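Local coordinates for protein protease (Penicillium cyclopium, PDB 5Z6O) that hydrolyses peptide bonds in proteins as a subtilisin-like serine protease of the proteinase K type, at residues A[122-136]-A[151-163]. Numbering follows the deposited sequence. Where two conformers were deposited one is given.
With PMS (phenylmethanesulfonic acid), chain C.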
ATOM      1  N   SER A 122     -15.322   8.466   2.179  1.00 15.14           N
ATOM      2  CA  SER A 122     -14.364   9.312   2.867  0.64 13.95           C
ATOM      3  C   SER A 122     -14.941  10.702   3.106  1.00 19.29           C
ATOM      4  O   SER A 122     -14.695  11.294   4.156  1.00 18.99           O
ATOM      5  CB  SER A 122     -13.063   9.383   2.072  0.64 17.43           C
ATOM      6  OG  SER A 122     -13.235  10.076   0.860  0.64 18.05           O
ATOM      7  N   LYS A 123     -15.719  11.233   2.153  1.00 19.91           N
ATOM      8  CA  LYS A 123     -16.419  12.497   2.406  1.00 22.56           C
ATOM      9  C   LYS A 123     -17.412  12.347   3.562  1.00 26.20           C
ATOM     10  O   LYS A 123     -17.412  13.153   4.500  1.00 27.68           O
ATOM     11  CB  LYS A 123     -17.132  12.991   1.134  1.00 23.79           C
ATOM     12  CG  LYS A 123     -16.165  13.421   0.043  1.00 28.33           C
ATOM     13  CD  LYS A 123     -16.869  14.170  -1.080  1.00 46.25           C
ATOM     14  CE  LYS A 123     -15.902  14.520  -2.220  1.00 52.66           C
ATOM     15  NZ  LYS A 123     -14.629  15.163  -1.714  1.00 48.77           N
ATOM     16  N   SER A 124     -18.228  11.287   3.541  1.00 21.14           N
ATOM     17  CA  SER A 124     -19.231  11.109   4.585  0.54 23.38           C
ATOM     18  C   SER A 124     -18.607  11.002   5.971  1.00 32.28           C
ATOM     19  O   SER A 124     -19.199  11.467   6.948  1.00 34.02           O
ATOM     20  CB  SER A 124     -20.077   9.874   4.286  0.54 26.05           C
ATOM     21  OG  SER A 124     -20.710  10.003   3.026  0.54 31.54           O
ATOM     22  N   ARG A 125     -17.413  10.398   6.079  1.00 19.96           N
ATOM     23  CA  ARG A 125     -16.688  10.257   7.344  1.00 24.58           C
ATOM     24  C   ARG A 125     -15.992  11.534   7.793  1.00 25.28           C
ATOM     25  O   ARG A 125     -15.433  11.555   8.894  1.00 35.36           O
ATOM     26  CB  ARG A 125     -15.603   9.180   7.247  1.00 20.31           C
ATOM     27  CG  ARG A 125     -16.065   7.765   7.209  1.00 30.02           C
ATOM     28  CD  ARG A 125     -14.839   6.850   7.177  1.00 22.36           C
ATOM     29  NE  ARG A 125     -15.259   5.520   6.806  1.00 26.83           N
ATOM     30  CZ  ARG A 125     -15.239   4.485   7.625  1.00 33.90           C
ATOM     31  NH1 ARG A 125     -14.769   4.637   8.855  1.00 31.74           N
ATOM     32  NH2 ARG A 125     -15.673   3.306   7.206  1.00 36.12           N
ATOM     33  N   GLY A 126     -15.970  12.565   6.962  1.00 19.37           N
ATOM     34  CA  GLY A 126     -15.150  13.729   7.203  1.00 24.42           C
ATOM     35  C   GLY A 126     -13.663  13.466   7.128  1.00 30.36           C
ATOM     36  O   GLY A 126     -12.896  14.147   7.811  1.00 24.06           O
ATOM     37  N   ALA A 127     -13.231  12.488   6.323  1.00 21.79           N
ATOM     38  CA  ALA A 127     -11.818  12.093   6.249  1.00 19.49           C
ATOM     39  C   ALA A 127     -11.089  12.718   5.060  1.00 24.48           C
ATOM     40  O   ALA A 127      -9.956  12.318   4.742  1.00 21.77           O
ATOM     41  CB  ALA A 127     -11.699  10.566   6.203  1.00 20.31           C
ATOM     42  N   THR A 128     -11.699  13.695   4.403  1.00 24.25           N
ATOM     43  CA  THR A 128     -11.042  14.360   3.288  1.00 20.65           C
ATOM     44  C   THR A 128      -9.720  14.969   3.728  1.00 24.34           C
ATOM     45  O   THR A 128      -9.661  15.696   4.721  1.00 20.28           O
ATOM     46  CB  THR A 128     -11.958  15.439   2.723  1.00 24.55           C
ATOM     47  OG1 THR A 128     -13.175  14.826   2.286  1.00 25.97           O
ATOM     48  CG2 THR A 128     -11.289  16.155   1.556  1.00 20.90           C
ATOM     49  N   GLY A 129      -8.652  14.661   2.977  1.00 16.77           N
ATOM     50  CA  GLY A 129      -7.315  15.101   3.286  1.00 15.42           C
ATOM     51  C   GLY A 129      -6.578  14.236   4.274  1.00 17.49           C
ATOM     52  O   GLY A 129      -5.376  14.436   4.458  1.00 23.40           O
ATOM     53  N   LYS A 130      -7.241  13.269   4.896  1.00 16.63           N
ATOM     54  CA  LYS A 130      -6.567  12.376   5.833  1.00 18.24           C
ATOM     55  C   LYS A 130      -7.079  10.956   5.651  1.00 10.07           C
ATOM     56  O   LYS A 130      -7.441  10.248   6.591  1.00 16.08           O
ATOM     57  CB  LYS A 130      -6.714  12.889   7.264  1.00 26.67           C
ATOM     58  CG  LYS A 130      -8.068  13.411   7.641  1.00 35.88           C
ATOM     59  CD  LYS A 130      -7.991  13.991   9.069  1.00 50.34           C
ATOM     60  CE  LYS A 130      -9.300  13.841   9.839  1.00 61.08           C
ATOM     61  NZ  LYS A 130     -10.298  14.886   9.476  1.00 62.51           N
ATOM     62  N   SER A 131      -7.094  10.505   4.395  1.00 12.61           N
ATOM     63  CA  SER A 131      -7.567   9.180   3.997  0.51 11.54           C
ATOM     64  C   SER A 131      -6.534   8.601   3.048  1.00  7.07           C
ATOM     65  O   SER A 131      -5.875   9.361   2.331  1.00  8.00           O
ATOM     66  CB  SER A 131      -8.917   9.188   3.225  0.51 13.81           C
ATOM     67  OG  SER A 131     -10.007   9.643   3.984  0.51 17.55           O
ATOM     68  N   VAL A 132      -6.463   7.252   2.985  1.00  7.87           N
ATOM     69  CA  VAL A 132      -5.465   6.560   2.168  1.00  7.08           C
ATOM     70  C   VAL A 132      -6.166   5.462   1.391  1.00  7.48           C
ATOM     71  O   VAL A 132      -7.078   4.806   1.907  1.00  9.75           O
ATOM     72  CB  VAL A 132      -4.341   5.980   3.073  1.00  7.89           C
ATOM     73  CG1 VAL A 132      -3.448   5.008   2.287  1.00  9.58           C
ATOM     74  CG2 VAL A 132      -3.541   7.127   3.667  1.00 10.31           C
ATOM     75  N   MET A 133      -5.789   5.302   0.129  1.00  7.75           N
ATOM     76  CA  MET A 133      -6.298   4.206  -0.667  1.00  7.08           C
ATOM     77  C   MET A 133      -5.128   3.414  -1.202  1.00  8.90           C
ATOM     78  O   MET A 133      -4.177   3.994  -1.727  1.00  9.77           O
ATOM     79  CB  MET A 133      -7.165   4.729  -1.822  1.00  6.73           C
ATOM     80  CG  MET A 133      -7.707   3.608  -2.706  1.00 10.17           C
ATOM     81  SD  MET A 133      -8.718   4.187  -4.102  1.00 11.29           S
ATOM     82  CE  MET A 133     -10.202   4.718  -3.267  1.00 12.30           C
ATOM     83  N   ASN A 134      -5.205   2.095  -1.092  1.00  9.58           N
ATOM     84  CA  ASN A 134      -4.165   1.235  -1.639  1.00  5.85           C
ATOM     85  C   ASN A 134      -4.726   0.439  -2.816  1.00 10.78           C
ATOM     86  O   ASN A 134      -5.746  -0.250  -2.679  1.00  9.43           O
ATOM     87  CB  ASN A 134      -3.621   0.275  -0.597  1.00  7.04           C
ATOM     88  CG  ASN A 134      -2.448  -0.531  -1.149  1.00 10.04           C
ATOM     89  OD1 ASN A 134      -1.336  -0.003  -1.314  1.00 11.87           O
ATOM     90  ND2 ASN A 134      -2.693  -1.785  -1.476  1.00  8.55           N
ATOM     91  N   MET A 135      -4.011   0.448  -3.945  1.00  9.61           N
ATOM     92  CA  MET A 135      -4.454  -0.294  -5.136  1.00  6.44           C
ATOM     93  C   MET A 135      -3.311  -1.200  -5.560  1.00  9.34           C
ATOM     94  O   MET A 135      -2.399  -0.754  -6.245  1.00 10.57           O
ATOM     95  CB  MET A 135      -4.867   0.615  -6.295  1.00 13.29           C
ATOM     96  CG  MET A 135      -6.245   1.227  -6.030  1.00 14.48           C
ATOM     97  SD  MET A 135      -6.894   2.086  -7.539  1.00 20.91           S
ATOM     98  CE  MET A 135      -7.120   0.753  -8.692  1.00 19.04           C
ATOM     99  N   SER A 136      -3.350  -2.447  -5.138  1.00 12.47           N
ATOM    100  CA  SER A 136      -2.325  -3.413  -5.532  1.00 14.73           C
ATOM    101  C   SER A 136      -2.814  -4.236  -6.699  1.00 17.03           C
ATOM    102  O   SER A 136      -2.946  -5.435  -6.600  1.00 28.36           O
ATOM    103  CB  SER A 136      -1.965  -4.313  -4.351  1.00 18.28           C
ATOM    104  OG  SER A 136      -1.185  -3.612  -3.382  1.00 11.94           O
ATOM    105  N   ASN A 151      -9.021  11.346 -10.035  1.00 16.01           N
ATOM    106  CA  ASN A 151     -10.133  11.898  -9.275  1.00 19.67           C
ATOM    107  C   ASN A 151     -10.052  11.516  -7.798  1.00 20.59           C
ATOM    108  O   ASN A 151     -10.450  12.303  -6.925  1.00 14.88           O
ATOM    109  CB  ASN A 151     -11.454  11.419  -9.874  1.00 20.04           C
ATOM    110  CG  ASN A 151     -12.642  11.997  -9.156  1.00 34.15           C
ATOM    111  OD1 ASN A 151     -12.849  13.210  -9.181  1.00 32.15           O
ATOM    112  ND2 ASN A 151     -13.413  11.146  -8.483  1.00 36.63           N
ATOM    113  N   VAL A 152      -9.614  10.288  -7.493  1.00 12.39           N
ATOM    114  CA  VAL A 152      -9.430   9.921  -6.080  1.00  9.26           C
ATOM    115  C   VAL A 152      -8.528  10.936  -5.398  1.00 10.88           C
ATOM    116  O   VAL A 152      -8.823  11.421  -4.291  1.00 14.09           O
ATOM    117  CB  VAL A 152      -8.853   8.492  -5.959  1.00 12.01           C
ATOM    118  CG1 VAL A 152      -8.449   8.135  -4.489  1.00  8.68           C
ATOM    119  CG2 VAL A 152      -9.859   7.496  -6.472  1.00 11.30           C
ATOM    120  N   VAL A 153      -7.379  11.214  -6.018  1.00 12.90           N
ATOM    121  CA  VAL A 153      -6.408  12.096  -5.368  1.00 11.64           C
ATOM    122  C   VAL A 153      -6.961  13.517  -5.273  1.00 16.09           C
ATOM    123  O   VAL A 153      -6.828  14.191  -4.246  1.00 14.33           O
ATOM    124  CB  VAL A 153      -5.073  12.047  -6.132  1.00 16.49           C
ATOM    125  CG1 VAL A 153      -4.056  13.045  -5.521  1.00 16.99           C
ATOM    126  CG2 VAL A 153      -4.495  10.653  -6.072  1.00 11.16           C
ATOM    127  N   ARG A 154      -7.612  13.984  -6.339  1.00 13.42           N
ATOM    128  CA  ARG A 154      -8.171  15.336  -6.334  1.00 18.66           C
ATOM    129  C   ARG A 154      -9.249  15.493  -5.265  1.00 17.73           C
ATOM    130  O   ARG A 154      -9.477  16.606  -4.776  1.00 21.40           O
ATOM    131  CB  ARG A 154      -8.743  15.655  -7.717  1.00 21.39           C
ATOM    132  CG  ARG A 154      -8.639  17.106  -8.086  1.00 44.01           C
ATOM    133  CD  ARG A 154      -9.305  17.404  -9.437  1.00 54.29           C
ATOM    134  NE  ARG A 154      -9.031  16.418 -10.488  1.00 56.19           N
ATOM    135  CZ  ARG A 154      -7.870  16.287 -11.138  1.00 65.04           C
ATOM    136  NH1 ARG A 154      -7.748  15.362 -12.089  1.00 59.42           N
ATOM    137  NH2 ARG A 154      -6.823  17.059 -10.847  1.00 46.88           N
ATOM    138  N   SER A 155      -9.894  14.393  -4.865  1.00 13.28           N
ATOM    139  CA  SER A 155     -10.939  14.397  -3.837  1.00 16.60           C
ATOM    140  C   SER A 155     -10.398  14.259  -2.420  1.00 14.29           C
ATOM    141  O   SER A 155     -11.199  14.069  -1.499  1.00 21.22           O
ATOM    142  CB  SER A 155     -11.930  13.274  -4.082  1.00 20.18           C
ATOM    143  OG  SER A 155     -12.471  13.428  -5.369  1.00 20.01           O
ATOM    144  N   GLY A 156      -9.075  14.359  -2.237  1.00 14.71           N
ATOM    145  CA  GLY A 156      -8.480  14.322  -0.913  1.00 14.96           C
ATOM    146  C   GLY A 156      -8.148  12.946  -0.355  1.00 18.74           C
ATOM    147  O   GLY A 156      -8.113  12.779   0.875  1.00 16.33           O
ATOM    148  N   VAL A 157      -7.915  11.943  -1.205  1.00 11.95           N
ATOM    149  CA  VAL A 157      -7.512  10.605  -0.763  1.00 10.38           C
ATOM    150  C   VAL A 157      -6.148  10.279  -1.388  1.00 12.33           C
ATOM    151  O   VAL A 157      -6.008  10.304  -2.613  1.00 12.38           O
ATOM    152  CB  VAL A 157      -8.555   9.539  -1.143  1.00  9.21           C
ATOM    153  CG1 VAL A 157      -8.122   8.141  -0.655  1.00 13.22           C
ATOM    154  CG2 VAL A 157      -9.928   9.840  -0.531  1.00 12.77           C
ATOM    155  N   PHE A 158      -5.149   9.978  -0.545  1.00  9.31           N
ATOM    156  CA  PHE A 158      -3.824   9.613  -1.038  1.00 10.04           C
ATOM    157  C   PHE A 158      -3.934   8.243  -1.687  1.00  9.19           C
ATOM    158  O   PHE A 158      -4.653   7.376  -1.189  1.00 11.41           O
ATOM    159  CB  PHE A 158      -2.825   9.589   0.120  1.00  6.91           C
ATOM    160  CG  PHE A 158      -1.510   8.893  -0.202  1.00  8.03           C
ATOM    161  CD1 PHE A 158      -0.448   9.581  -0.754  1.00 11.94           C
ATOM    162  CD2 PHE A 158      -1.362   7.539   0.058  1.00  7.26           C
ATOM    163  CE1 PHE A 158       0.755   8.929  -1.031  1.00 12.29           C
ATOM    164  CE2 PHE A 158      -0.175   6.882  -0.196  1.00  9.03           C
ATOM    165  CZ  PHE A 158       0.887   7.573  -0.734  1.00  9.42           C
ATOM    166  N   LEU A 159      -3.234   8.040  -2.811  1.00  8.40           N
ATOM    167  CA  LEU A 159      -3.429   6.795  -3.540  1.00  8.12           C
ATOM    168  C   LEU A 159      -2.074   6.174  -3.841  1.00  6.53           C
ATOM    169  O   LEU A 159      -1.280   6.740  -4.601  1.00 10.85           O
ATOM    170  CB  LEU A 159      -4.254   7.040  -4.815  1.00  8.48           C
ATOM    171  CG  LEU A 159      -4.481   5.820  -5.726  1.00 11.71           C
ATOM    172  CD1 LEU A 159      -4.984   4.593  -4.950  1.00  9.70           C
ATOM    173  CD2 LEU A 159      -5.469   6.225  -6.814  1.00 13.51           C
ATOM    174  N   SER A 160      -1.768   5.046  -3.208  0.62  7.14           N
ATOM    175  CA  SER A 160      -0.566   4.288  -3.536  0.62  6.13           C
ATOM    176  C   SER A 160      -0.930   3.147  -4.479  0.62  9.00           C
ATOM    177  O   SER A 160      -1.895   2.419  -4.239  0.62  9.17           O
ATOM    178  CB  SER A 160       0.100   3.747  -2.265  0.62  5.91           C
ATOM    179  OG  SER A 160      -0.793   2.944  -1.539  0.62  7.53           O
ATOM    180  N   VAL A 161      -0.146   2.991  -5.548  1.00  7.17           N
ATOM    181  CA  VAL A 161      -0.426   2.046  -6.625  1.00  7.59           C
ATOM    182  C   VAL A 161       0.783   1.168  -6.892  1.00 10.57           C
ATOM    183  O   VAL A 161       1.899   1.681  -7.033  1.00  8.76           O
ATOM    184  CB  VAL A 161      -0.807   2.823  -7.912  1.00 12.26           C
ATOM    185  CG1 VAL A 161      -1.062   1.884  -9.036  1.00 20.54           C
ATOM    186  CG2 VAL A 161      -2.070   3.672  -7.674  1.00 13.82           C
ATOM    187  N   ALA A 162       0.549  -0.140  -7.042  1.00  9.24           N
ATOM    188  CA  ALA A 162       1.609  -1.046  -7.463  1.00  9.24           C
ATOM    189  C   ALA A 162       2.064  -0.703  -8.876  1.00 11.46           C
ATOM    190  O   ALA A 162       1.249  -0.441  -9.771  1.00 13.70           O
ATOM    191  CB  ALA A 162       1.123  -2.489  -7.411  1.00 11.26           C
ATOM    192  N   ALA A 163       3.375  -0.725  -9.099  1.00  9.62           N
ATOM    193  CA  ALA A 163       3.845  -0.346 -10.439  1.00 11.52           C
ATOM    194  C   ALA A 163       3.562  -1.419 -11.479  1.00 13.55           C
ATOM    195  O   ALA A 163       3.504  -1.098 -12.681  1.00 16.24           O
ATOM    196  CB  ALA A 163       5.341  -0.052 -10.412  1.00 12.72           C
TER
HETATM  197  C   PMS C 302      -0.948  -8.352  -8.227  1.00 50.72           C
HETATM  198  S   PMS C 302       0.284  -8.333  -6.895  1.00 73.34           S
HETATM  199  C1  PMS C 302      -0.665  -7.241  -9.250  0.56 57.13           C
HETATM  200  C2  PMS C 302      -0.141  -6.008  -8.877  0.56 21.34           C
HETATM  201  C3  PMS C 302       0.092  -5.029  -9.833  0.56 32.69           C
HETATM  202  C4  PMS C 302      -0.190  -5.270 -11.169  0.56 33.79           C
HETATM  203  C5  PMS C 302      -0.717  -6.498 -11.539  0.56 41.16           C
HETATM  204  C6  PMS C 302      -0.938  -7.482 -10.589  0.56 55.48           C
HETATM  205  O2S PMS C 302       0.369  -9.653  -6.189  1.00 79.29           O
HETATM  206  O1S PMS C 302       1.675  -8.151  -7.424  1.00 98.40           O
HETATM  207  O   HOH W   1     -12.622  12.912   0.762  1.00 22.20           O
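M133 and L159 lie side by side and point the same way, on neighbouring parallel strands 131-135 and 157-162. L159 CD1 touches M133 CG at 3.7 Å and also meets CG of M135, so it sits against both methionines. The M133 chain is extended to SD, with CG anti to the backbone N (chi1 179°), and then bends at chi3. Its SD and CE thus reach V152 CG1 of helix 143-154, the side chains crossing at about a right angle. V157 CG1 packs on M133 CB at 3.7 Å. Helix 108-124 lies over this face, with A118 on M133 and M115 on M135. With an alanine in place of M133, L159 CD1 and V152 CG1 would probably lose the chain that lies between them, leaving a gap under helix 143-154. On the other face, V132 CG1 meets the edge of the F158 ring at CD2, near the ring plane. Helix 227-245 packs here through A238 on F158 and A235 on S160. Between the strands, M133 N donates to F158 O at 2.7 Å, and S160 N donates to M133 O. In the preceding turns, G129 N binds G156 O at 2.9 Å. G156 ends helix 143-154 in a Schellman motif, and a CB there would clash with T128 CG2. At the far end, A162 CB lies 3.7 Å from C3 of the bound phenylmethanesulfonic acid. S136 also lines that pocket, and its OG bonds O of S228, probably the charge-relay serine. Strand 131-135, helix 143-154 and strand 157-162 form a beta-alpha-beta crossover of the subtilisin fold, leading into the active-site cleft.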